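Local coordinates for protein H127A/Y244A mutant of alginate lyase AlyC3 in complex with dimannuronate (PDB 7C8F) that probably cleaves alginate by beta-elimination, as a polysaccharide lyase of family PL7, and here holds dimannuronate in its binding groove as a double mutant, at residues K116-K128 against P139-A151. Sequence-based numbering, arbitrary orientation. Where two conformers were deposited one is given.
Sequences KQNEITFLQVANK and PHPLLRVVWKEDA. With BEM (beta-D-mannopyranuronic acid), chain D; BEM (beta-D-mannopyranuronic acid), chain C.
Arg144 grips Glu119 end-on: NH1 and NH2 each donate to Glu119 OE1 at 2.9 Å, carboxylate and guanidinium lying nearly coplanar. The bend at chi3 (-59°) turns the guanidinium back across the neighbouring strand, where NH1 also reaches Thr121 OG1, itself hydrogen-bonded to Gln245. One face of the guanidinium carries the chain D mannuronate, whose O3 sits over its centre, 3.8 Å above the plane. Gln117 NE2 donates to O3 of that chain D sugar at 2.9 Å, and also to Glu119 OE1, from above the carboxylate plane. Lys148 NZ forms a salt bridge to Glu119 OE2, on its anti side, at 2.8 Å. Further along the groove, His140 ND1 holds O6B of the chain D sugar at 2.8 Å, and Pro139 O accepts from O3 of the chain C sugar. Behind this polar face runs an antiparallel pairing, with a classic bulge where Phe122 and Leu123 both face Val145; Leu123, Val125, Leu143 and Val145 point to the sheet's opposite, apolar face. A leucine in place of Arg144 would probably leave Glu119 OE1 without its two guanidinium donors and take away the flat group beneath the sugar's O3. Glu119 is thus the shared acceptor orienting the groove's amide and guanidinium, with Thr121 and Lys148 assisting.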
ATOM      1  N   LYS B 116       0.194  -3.226 -31.310  1.00 27.94           N
ATOM      2  CA  LYS B 116       0.890  -4.432 -30.886  1.00 28.03           C
ATOM      3  C   LYS B 116       0.069  -5.244 -29.891  1.00 28.54           C
ATOM      4  O   LYS B 116       0.361  -6.427 -29.681  1.00 32.99           O
ATOM      5  CB  LYS B 116       2.241  -4.073 -30.262  1.00 37.46           C
ATOM      6  CG  LYS B 116       3.167  -3.284 -31.182  1.00 45.75           C
ATOM      7  CD  LYS B 116       4.475  -2.931 -30.482  1.00 80.32           C
ATOM      8  CE  LYS B 116       5.366  -4.154 -30.277  1.00 70.64           C
ATOM      9  NZ  LYS B 116       6.131  -4.521 -31.506  1.00 64.92           N
ATOM     10  N   GLN B 117      -0.960  -4.641 -29.296  1.00 24.86           N
ATOM     11  CA  GLN B 117      -1.766  -5.295 -28.274  1.00 22.50           C
ATOM     12  C   GLN B 117      -2.981  -6.006 -28.866  1.00 19.97           C
ATOM     13  O   GLN B 117      -3.181  -7.207 -28.641  1.00 19.24           O
ATOM     14  CB  GLN B 117      -2.208  -4.242 -27.253  1.00 23.68           C
ATOM     15  CG  GLN B 117      -2.741  -4.810 -25.970  1.00 29.86           C
ATOM     16  CD  GLN B 117      -2.830  -3.763 -24.889  1.00 25.72           C
ATOM     17  OE1 GLN B 117      -2.421  -2.617 -25.081  1.00 29.72           O
ATOM     18  NE2 GLN B 117      -3.370  -4.147 -23.742  1.00 26.74           N
ATOM     19  N   ASN B 118      -3.806  -5.294 -29.633  1.00 20.10           N
ATOM     20  CA  ASN B 118      -4.969  -5.883 -30.294  1.00 18.75           C
ATOM     21  C   ASN B 118      -5.833  -6.680 -29.312  1.00 19.21           C
ATOM     22  O   ASN B 118      -6.045  -7.887 -29.450  1.00 18.62           O
ATOM     23  CB  ASN B 118      -4.567  -6.696 -31.531  1.00 19.88           C
ATOM     24  CG  ASN B 118      -4.401  -5.817 -32.758  1.00 28.06           C
ATOM     25  OD1 ASN B 118      -4.630  -4.608 -32.693  1.00 23.68           O
ATOM     26  ND2 ASN B 118      -4.005  -6.410 -33.872  1.00 26.91           N
ATOM     27  N   GLU B 119      -6.353  -5.953 -28.310  1.00 18.18           N
ATOM     28  CA  GLU B 119      -7.245  -6.495 -27.290  1.00 19.05           C
ATOM     29  C   GLU B 119      -8.488  -5.622 -27.180  1.00 17.23           C
ATOM     30  O   GLU B 119      -8.446  -4.416 -27.448  1.00 17.20           O
ATOM     31  CB  GLU B 119      -6.553  -6.541 -25.899  1.00 15.56           C
ATOM     32  CG  GLU B 119      -5.392  -7.528 -25.845  1.00 16.38           C
ATOM     33  CD  GLU B 119      -4.497  -7.366 -24.644  1.00 19.00           C
ATOM     34  OE1 GLU B 119      -4.827  -6.582 -23.723  1.00 19.71           O
ATOM     35  OE2 GLU B 119      -3.442  -8.033 -24.621  1.00 21.70           O
ATOM     36  N   ILE B 120      -9.602  -6.247 -26.795  1.00 15.09           N
ATOM     37  CA  ILE B 120     -10.795  -5.551 -26.313  1.00 15.80           C
ATOM     38  C   ILE B 120     -11.004  -5.993 -24.874  1.00 15.40           C
ATOM     39  O   ILE B 120     -11.174  -7.188 -24.614  1.00 15.55           O
ATOM     40  CB  ILE B 120     -12.042  -5.881 -27.155  1.00 18.22           C
ATOM     41  CG1 ILE B 120     -11.882  -5.352 -28.582  1.00 19.52           C
ATOM     42  CG2 ILE B 120     -13.311  -5.280 -26.480  1.00 17.66           C
ATOM     43  CD1 ILE B 120     -12.796  -6.042 -29.600  1.00 20.20           C
ATOM     44  N   THR B 121     -11.009  -5.037 -23.942  1.00 13.88           N
ATOM     45  CA  THR B 121     -11.241  -5.331 -22.533  1.00 14.29           C
ATOM     46  C   THR B 121     -12.709  -5.108 -22.245  1.00 15.25           C
ATOM     47  O   THR B 121     -13.236  -4.041 -22.557  1.00 16.06           O
ATOM     48  CB  THR B 121     -10.408  -4.398 -21.657  1.00 14.92           C
ATOM     49  OG1 THR B 121      -9.022  -4.614 -21.943  1.00 15.03           O
ATOM     50  CG2 THR B 121     -10.687  -4.633 -20.160  1.00 14.64           C
ATOM     51  N   PHE B 122     -13.377  -6.110 -21.671  1.00 12.19           N
ATOM     52  CA  PHE B 122     -14.809  -6.001 -21.419  1.00 12.78           C
ATOM     53  C   PHE B 122     -15.232  -6.239 -19.973  1.00 12.92           C
ATOM     54  O   PHE B 122     -16.383  -5.938 -19.633  1.00 13.74           O
ATOM     55  CB  PHE B 122     -15.624  -6.866 -22.409  1.00 15.09           C
ATOM     56  CG  PHE B 122     -15.298  -8.328 -22.355  1.00 12.72           C
ATOM     57  CD1 PHE B 122     -14.277  -8.861 -23.137  1.00 15.57           C
ATOM     58  CD2 PHE B 122     -16.014  -9.166 -21.527  1.00 13.32           C
ATOM     59  CE1 PHE B 122     -13.964 -10.219 -23.080  1.00 14.13           C
ATOM     60  CE2 PHE B 122     -15.724 -10.521 -21.467  1.00 14.17           C
ATOM     61  CZ  PHE B 122     -14.688 -11.054 -22.249  1.00 14.96           C
ATOM     62  N   LEU B 123     -14.346  -6.734 -19.111  1.00 12.44           N
ATOM     63  CA  LEU B 123     -14.587  -6.761 -17.673  1.00 11.25           C
ATOM     64  C   LEU B 123     -13.296  -6.366 -16.991  1.00 12.21           C
ATOM     65  O   LEU B 123     -12.214  -6.737 -17.457  1.00 12.61           O
ATOM     66  CB  LEU B 123     -14.993  -8.151 -17.175  1.00 14.05           C
ATOM     67  CG  LEU B 123     -16.219  -8.769 -17.857  1.00 13.97           C
ATOM     68  CD1 LEU B 123     -16.305 -10.257 -17.572  1.00 16.25           C
ATOM     69  CD2 LEU B 123     -17.500  -8.075 -17.395  1.00 15.91           C
ATOM     70  N   GLN B 124     -13.392  -5.634 -15.880  1.00 13.50           N
ATOM     71  CA  GLN B 124     -12.193  -5.156 -15.212  0.54 12.64           C
ATOM     72  C   GLN B 124     -12.426  -5.078 -13.708  1.00 13.47           C
ATOM     73  O   GLN B 124     -13.528  -4.772 -13.251  1.00 14.10           O
ATOM     74  CB  GLN B 124     -11.782  -3.792 -15.791  0.54 15.54           C
ATOM     75  CG  GLN B 124     -10.451  -3.228 -15.323  0.54 19.38           C
ATOM     76  CD  GLN B 124      -9.897  -2.185 -16.289  0.54 16.68           C
ATOM     77  OE1 GLN B 124      -9.775  -2.439 -17.489  0.54 22.42           O
ATOM     78  NE2 GLN B 124      -9.558  -1.012 -15.770  0.54 19.61           N
ATOM     79  N   VAL B 125     -11.367  -5.346 -12.948  1.00 12.35           N
ATOM     80  CA  VAL B 125     -11.288  -4.950 -11.548  1.00 11.97           C
ATOM     81  C   VAL B 125     -10.160  -3.936 -11.483  1.00 13.67           C
ATOM     82  O   VAL B 125      -8.998  -4.277 -11.747  1.00 13.63           O
ATOM     83  CB  VAL B 125     -11.007  -6.129 -10.602  1.00 13.36           C
ATOM     84  CG1 VAL B 125     -10.915  -5.634  -9.146  1.00 13.42           C
ATOM     85  CG2 VAL B 125     -12.059  -7.229 -10.733  1.00 15.73           C
ATOM     86  N   ALA B 126     -10.498  -2.689 -11.152  1.00 13.15           N
ATOM     87  CA  ALA B 126      -9.529  -1.613 -11.006  1.00 13.74           C
ATOM     88  C   ALA B 126      -9.295  -1.349  -9.527  1.00 12.61           C
ATOM     89  O   ALA B 126     -10.018  -1.848  -8.665  1.00 14.60           O
ATOM     90  CB  ALA B 126     -10.080  -0.336 -11.647  1.00 16.54           C
ATOM     91  N   ASN B 127      -8.261  -0.569  -9.220  1.00 15.09           N
ATOM     92  CA  ASN B 127      -8.140  -0.012  -7.879  1.00 13.65           C
ATOM     93  C   ASN B 127      -8.424   1.476  -7.920  1.00 13.41           C
ATOM     94  O   ASN B 127      -8.066   2.169  -8.880  1.00 14.23           O
ATOM     95  CB  ASN B 127      -6.775  -0.284  -7.214  1.00 14.36           C
ATOM     96  CG  ASN B 127      -5.650   0.546  -7.803  1.00 14.32           C
ATOM     97  OD1 ASN B 127      -5.262   1.585  -7.251  1.00 15.55           O
ATOM     98  ND2 ASN B 127      -5.114   0.089  -8.914  1.00 15.93           N
ATOM     99  N   LYS B 128      -9.094   1.945  -6.876  1.00 14.42           N
ATOM    100  CA  LYS B 128      -9.208   3.376  -6.652  1.00 14.53           C
ATOM    101  C   LYS B 128      -7.926   3.894  -6.015  1.00 15.24           C
ATOM    102  O   LYS B 128      -7.340   4.875  -6.490  1.00 16.19           O
ATOM    103  CB  LYS B 128     -10.445   3.660  -5.785  1.00 14.80           C
ATOM    104  CG  LYS B 128     -10.778   5.140  -5.596  1.00 17.35           C
ATOM    105  CD  LYS B 128     -11.132   5.803  -6.915  1.00 21.56           C
ATOM    106  CE  LYS B 128     -11.593   7.232  -6.696  1.00 21.07           C
ATOM    107  NZ  LYS B 128     -12.034   7.836  -7.980  1.00 33.70           N
ATOM    108  N   PRO B 139      -1.644   2.692 -11.211  1.00 15.76           N
ATOM    109  CA  PRO B 139      -2.261   2.873 -12.538  1.00 16.17           C
ATOM    110  C   PRO B 139      -2.291   1.600 -13.373  1.00 16.96           C
ATOM    111  O   PRO B 139      -2.019   1.626 -14.580  1.00 19.72           O
ATOM    112  CB  PRO B 139      -1.370   3.942 -13.183  1.00 19.34           C
ATOM    113  CG  PRO B 139      -0.028   3.670 -12.622  1.00 20.29           C
ATOM    114  CD  PRO B 139      -0.270   3.223 -11.169  1.00 18.91           C
ATOM    115  N   HIS B 140      -2.621   0.479 -12.731  1.00 15.36           N
ATOM    116  CA  HIS B 140      -2.695  -0.829 -13.356  1.00 15.63           C
ATOM    117  C   HIS B 140      -3.946  -1.453 -12.745  1.00 17.56           C
ATOM    118  O   HIS B 140      -4.103  -1.428 -11.507  1.00 20.11           O
ATOM    119  CB  HIS B 140      -1.488  -1.713 -13.014  1.00 16.17           C
ATOM    120  CG  HIS B 140      -0.152  -1.068 -13.242  1.00 16.07           C
ATOM    121  ND1 HIS B 140       0.392  -0.902 -14.499  1.00 17.48           N
ATOM    122  CD2 HIS B 140       0.762  -0.578 -12.371  1.00 16.32           C
ATOM    123  CE1 HIS B 140       1.579  -0.325 -14.393  1.00 18.02           C
ATOM    124  NE2 HIS B 140       1.830  -0.120 -13.111  1.00 17.77           N
ATOM    125  N   PRO B 141      -4.843  -2.023 -13.544  1.00 14.64           N
ATOM    126  CA  PRO B 141      -5.974  -2.752 -12.961  1.00 15.94           C
ATOM    127  C   PRO B 141      -5.520  -4.085 -12.400  1.00 12.90           C
ATOM    128  O   PRO B 141      -4.554  -4.690 -12.878  1.00 14.47           O
ATOM    129  CB  PRO B 141      -6.921  -2.957 -14.148  1.00 18.61           C
ATOM    130  CG  PRO B 141      -6.042  -2.938 -15.328  1.00 16.80           C
ATOM    131  CD  PRO B 141      -4.840  -2.059 -15.012  1.00 16.35           C
ATOM    132  N   LEU B 142      -6.230  -4.548 -11.369  1.00 11.79           N
ATOM    133  CA  LEU B 142      -5.984  -5.894 -10.873  1.00 12.77           C
ATOM    134  C   LEU B 142      -6.271  -6.931 -11.948  1.00 11.67           C
ATOM    135  O   LEU B 142      -5.502  -7.884 -12.115  1.00 12.13           O
ATOM    136  CB  LEU B 142      -6.844  -6.166  -9.635  1.00 12.50           C
ATOM    137  CG  LEU B 142      -6.744  -7.591  -9.084  1.00 12.95           C
ATOM    138  CD1 LEU B 142      -5.326  -7.908  -8.638  1.00 14.40           C
ATOM    139  CD2 LEU B 142      -7.731  -7.808  -7.951  1.00 15.83           C
ATOM    140  N   LEU B 143      -7.364  -6.759 -12.690  1.00 12.09           N
ATOM    141  CA  LEU B 143      -7.802  -7.740 -13.676  1.00 10.87           C
ATOM    142  C   LEU B 143      -8.345  -7.027 -14.897  1.00 11.42           C
ATOM    143  O   LEU B 143      -9.155  -6.107 -14.761  1.00 12.53           O
ATOM    144  CB  LEU B 143      -8.918  -8.617 -13.079  1.00 12.34           C
ATOM    145  CG  LEU B 143      -9.674  -9.504 -14.084  1.00 12.77           C
ATOM    146  CD1 LEU B 143      -8.757 -10.614 -14.645  1.00 14.70           C
ATOM    147  CD2 LEU B 143     -10.927 -10.108 -13.432  1.00 14.58           C
ATOM    148  N   ARG B 144      -7.985  -7.541 -16.050  1.00 12.24           N
ATOM    149  CA  ARG B 144      -8.618  -7.222 -17.279  1.00 12.44           C
ATOM    150  C   ARG B 144      -9.047  -8.571 -17.931  1.00 12.30           C
ATOM    151  O   ARG B 144      -8.256  -9.429 -18.090  1.00 13.90           O
ATOM    152  CB  ARG B 144      -7.738  -6.454 -18.260  1.00 14.16           C
ATOM    153  CG  ARG B 144      -7.364  -5.065 -17.839  1.00 14.62           C
ATOM    154  CD  ARG B 144      -6.672  -4.329 -18.985  1.00 15.27           C
ATOM    155  NE  ARG B 144      -5.472  -4.984 -19.447  1.00 16.17           N
ATOM    156  CZ  ARG B 144      -5.239  -5.361 -20.674  1.00 16.47           C
ATOM    157  NH1 ARG B 144      -6.128  -5.194 -21.591  1.00 17.19           N
ATOM    158  NH2 ARG B 144      -4.130  -5.965 -20.972  1.00 17.95           N
ATOM    159  N   VAL B 145     -10.311  -8.694 -18.279  1.00 12.07           N
ATOM    160  CA  VAL B 145     -10.812  -9.834 -19.016  1.00 12.70           C
ATOM    161  C   VAL B 145     -10.936  -9.297 -20.440  1.00 12.66           C
ATOM    162  O   VAL B 145     -11.638  -8.379 -20.699  1.00 13.27           O
ATOM    163  CB  VAL B 145     -12.147 -10.393 -18.503  1.00 14.34           C
ATOM    164  CG1 VAL B 145     -12.540 -11.601 -19.341  1.00 15.40           C
ATOM    165  CG2 VAL B 145     -12.020 -10.811 -17.054  1.00 16.63           C
ATOM    166  N   VAL B 146     -10.211  -9.938 -21.341  1.00 14.25           N
ATOM    167  CA  VAL B 146     -10.113  -9.506 -22.708  1.00 15.33           C
ATOM    168  C   VAL B 146     -10.344 -10.545 -23.771  1.00 14.33           C
ATOM    169  O   VAL B 146     -10.244 -11.697 -23.521  1.00 15.76           O
ATOM    170  CB  VAL B 146      -8.677  -8.960 -22.990  1.00 15.13           C
ATOM    171  CG1 VAL B 146      -8.261  -7.975 -21.947  1.00 16.99           C
ATOM    172  CG2 VAL B 146      -7.623 -10.066 -23.087  1.00 15.21           C
ATOM    173  N   TRP B 147     -10.628 -10.059 -24.969  1.00 14.33           N
ATOM    174  CA  TRP B 147     -10.653 -10.859 -26.179  1.00 14.52           C
ATOM    175  C   TRP B 147      -9.353 -10.403 -26.802  1.00 14.96           C
ATOM    176  O   TRP B 147      -9.098  -9.259 -26.880  1.00 15.46           O
ATOM    177  CB  TRP B 147     -11.814 -10.569 -27.106  1.00 14.86           C
ATOM    178  CG  TRP B 147     -11.769 -11.378 -28.375  1.00 15.60           C
ATOM    179  CD1 TRP B 147     -12.396 -12.536 -28.587  1.00 18.69           C
ATOM    180  CD2 TRP B 147     -11.064 -11.074 -29.573  1.00 15.42           C
ATOM    181  NE1 TRP B 147     -12.133 -12.994 -29.833  1.00 18.80           N
ATOM    182  CE2 TRP B 147     -11.306 -12.119 -30.459  1.00 17.95           C
ATOM    183  CE3 TRP B 147     -10.252 -10.037 -29.977  1.00 18.83           C
ATOM    184  CZ2 TRP B 147     -10.791 -12.139 -31.719  1.00 18.30           C
ATOM    185  CZ3 TRP B 147      -9.749 -10.071 -31.236  1.00 22.51           C
ATOM    186  CH2 TRP B 147     -10.024 -11.121 -32.085  1.00 18.42           C
ATOM    187  N   LYS B 148      -8.504 -11.338 -27.202  1.00 16.11           N
ATOM    188  CA  LYS B 148      -7.193 -10.998 -27.746  1.00 17.66           C
ATOM    189  C   LYS B 148      -7.023 -11.630 -29.118  1.00 18.88           C
ATOM    190  O   LYS B 148      -7.261 -12.828 -29.285  1.00 17.95           O
ATOM    191  CB  LYS B 148      -6.060 -11.436 -26.810  1.00 16.83           C
ATOM    192  CG  LYS B 148      -4.678 -10.974 -27.261  1.00 17.81           C
ATOM    193  CD  LYS B 148      -3.649 -11.135 -26.154  1.00 21.27           C
ATOM    194  CE  LYS B 148      -2.255 -10.696 -26.601  1.00 22.52           C
ATOM    195  NZ  LYS B 148      -2.161  -9.228 -26.840  1.00 22.79           N
ATOM    196  N   GLU B 149      -6.567 -10.834 -30.081  1.00 17.58           N
ATOM    197  CA  GLU B 149      -6.482 -11.334 -31.449  1.00 17.24           C
ATOM    198  C   GLU B 149      -5.469 -12.473 -31.565  1.00 19.15           C
ATOM    199  O   GLU B 149      -5.776 -13.527 -32.139  1.00 20.27           O
ATOM    200  CB  GLU B 149      -6.136 -10.196 -32.411  1.00 18.72           C
ATOM    201  CG  GLU B 149      -6.057 -10.671 -33.859  1.00 22.16           C
ATOM    202  CD  GLU B 149      -5.538  -9.603 -34.803  1.00 65.15           C
ATOM    203  OE1 GLU B 149      -6.257  -9.264 -35.764  1.00 47.97           O
ATOM    204  OE2 GLU B 149      -4.413  -9.107 -34.583  1.00 53.06           O
ATOM    205  N   ASP B 150      -4.265 -12.287 -31.023  1.00 18.01           N
ATOM    206  CA  ASP B 150      -3.191 -13.258 -31.249  1.00 19.41           C
ATOM    207  C   ASP B 150      -2.204 -13.166 -30.095  1.00 21.92           C
ATOM    208  O   ASP B 150      -1.490 -12.168 -29.966  1.00 24.16           O
ATOM    209  CB  ASP B 150      -2.505 -12.976 -32.582  1.00 23.24           C
ATOM    210  CG  ASP B 150      -1.502 -14.049 -32.958  1.00 33.11           C
ATOM    211  OD1 ASP B 150      -1.054 -14.777 -32.053  1.00 33.52           O
ATOM    212  OD2 ASP B 150      -1.161 -14.163 -34.155  1.00 56.45           O
ATOM    213  N   ALA B 151      -2.172 -14.195 -29.258  1.00 21.34           N
ATOM    214  CA  ALA B 151      -1.212 -14.290 -28.162  1.00 21.80           C
ATOM    215  C   ALA B 151      -0.269 -15.438 -28.496  1.00 22.14           C
ATOM    216  O   ALA B 151      -0.618 -16.606 -28.313  1.00 21.55           O
ATOM    217  CB  ALA B 151      -1.922 -14.536 -26.834  1.00 23.09           C
TER
HETATM  218  C1  BEM D   2      -4.122   0.198 -18.952  1.00 65.95           C
HETATM  219  C2  BEM D   2      -3.868  -0.278 -20.379  1.00 63.43           C
HETATM  220  O2  BEM D   2      -2.657   0.278 -20.867  1.00 84.87           O
HETATM  221  C3  BEM D   2      -3.691  -1.778 -20.373  1.00 52.56           C
HETATM  222  O3  BEM D   2      -3.260  -2.226 -21.615  1.00 34.39           O
HETATM  223  C4  BEM D   2      -2.502  -2.060 -19.525  1.00 53.60           C
HETATM  224  O4  BEM D   2      -2.060  -3.377 -19.668  1.00 85.04           O
HETATM  225  C5  BEM D   2      -2.867  -1.689 -18.133  1.00 47.65           C
HETATM  226  O5  BEM D   2      -3.088  -0.303 -18.152  1.00 39.25           O
HETATM  227  C6  BEM D   2      -1.756  -2.021 -17.222  1.00 21.65           C
HETATM  228  O6B BEM D   2      -0.956  -1.166 -16.928  1.00 25.04           O
HETATM  229  O6A BEM D   2      -1.858  -3.077 -16.668  1.00 20.00           O
HETATM  230  C1  BEM C   1      -6.278   4.236 -16.702  1.00 66.32           C
HETATM  231  C2  BEM C   1      -4.873   4.012 -16.173  1.00 61.16           C
HETATM  232  O2  BEM C   1      -4.921   3.290 -14.956  1.00 66.96           O
HETATM  233  C3  BEM C   1      -4.043   3.288 -17.201  1.00 61.22           C
HETATM  234  O3  BEM C   1      -2.796   2.956 -16.675  1.00 30.16           O
HETATM  235  C4  BEM C   1      -4.747   2.042 -17.717  1.00 85.78           C
HETATM  236  O4  BEM C   1      -4.068   1.611 -18.892  1.00 35.99           O
HETATM  237  C5  BEM C   1      -6.173   2.362 -18.099  1.00 77.57           C
HETATM  238  O5  BEM C   1      -6.879   3.036 -17.085  1.00 52.11           O
HETATM  239  C6  BEM C   1      -6.838   1.062 -18.315  1.00 69.73           C
HETATM  240  O6B BEM C   1      -7.509   0.590 -17.398  1.00 87.93           O
HETATM  241  O6A BEM C   1      -6.846   0.598 -19.443  1.00 69.20           O
HETATM  242  O1  BEM C   1      -7.123   4.764 -15.696  1.00 61.65           O
HETATM  243  O   HOH W   1      -0.896  -9.137 -30.215  1.00 45.94           O
HETATM  244  O   HOH W   2      -3.354  -9.700 -30.063  1.00 23.27           O
HETATM  245  O   HOH W   3      -6.762   0.283 -11.705  1.00 19.21           O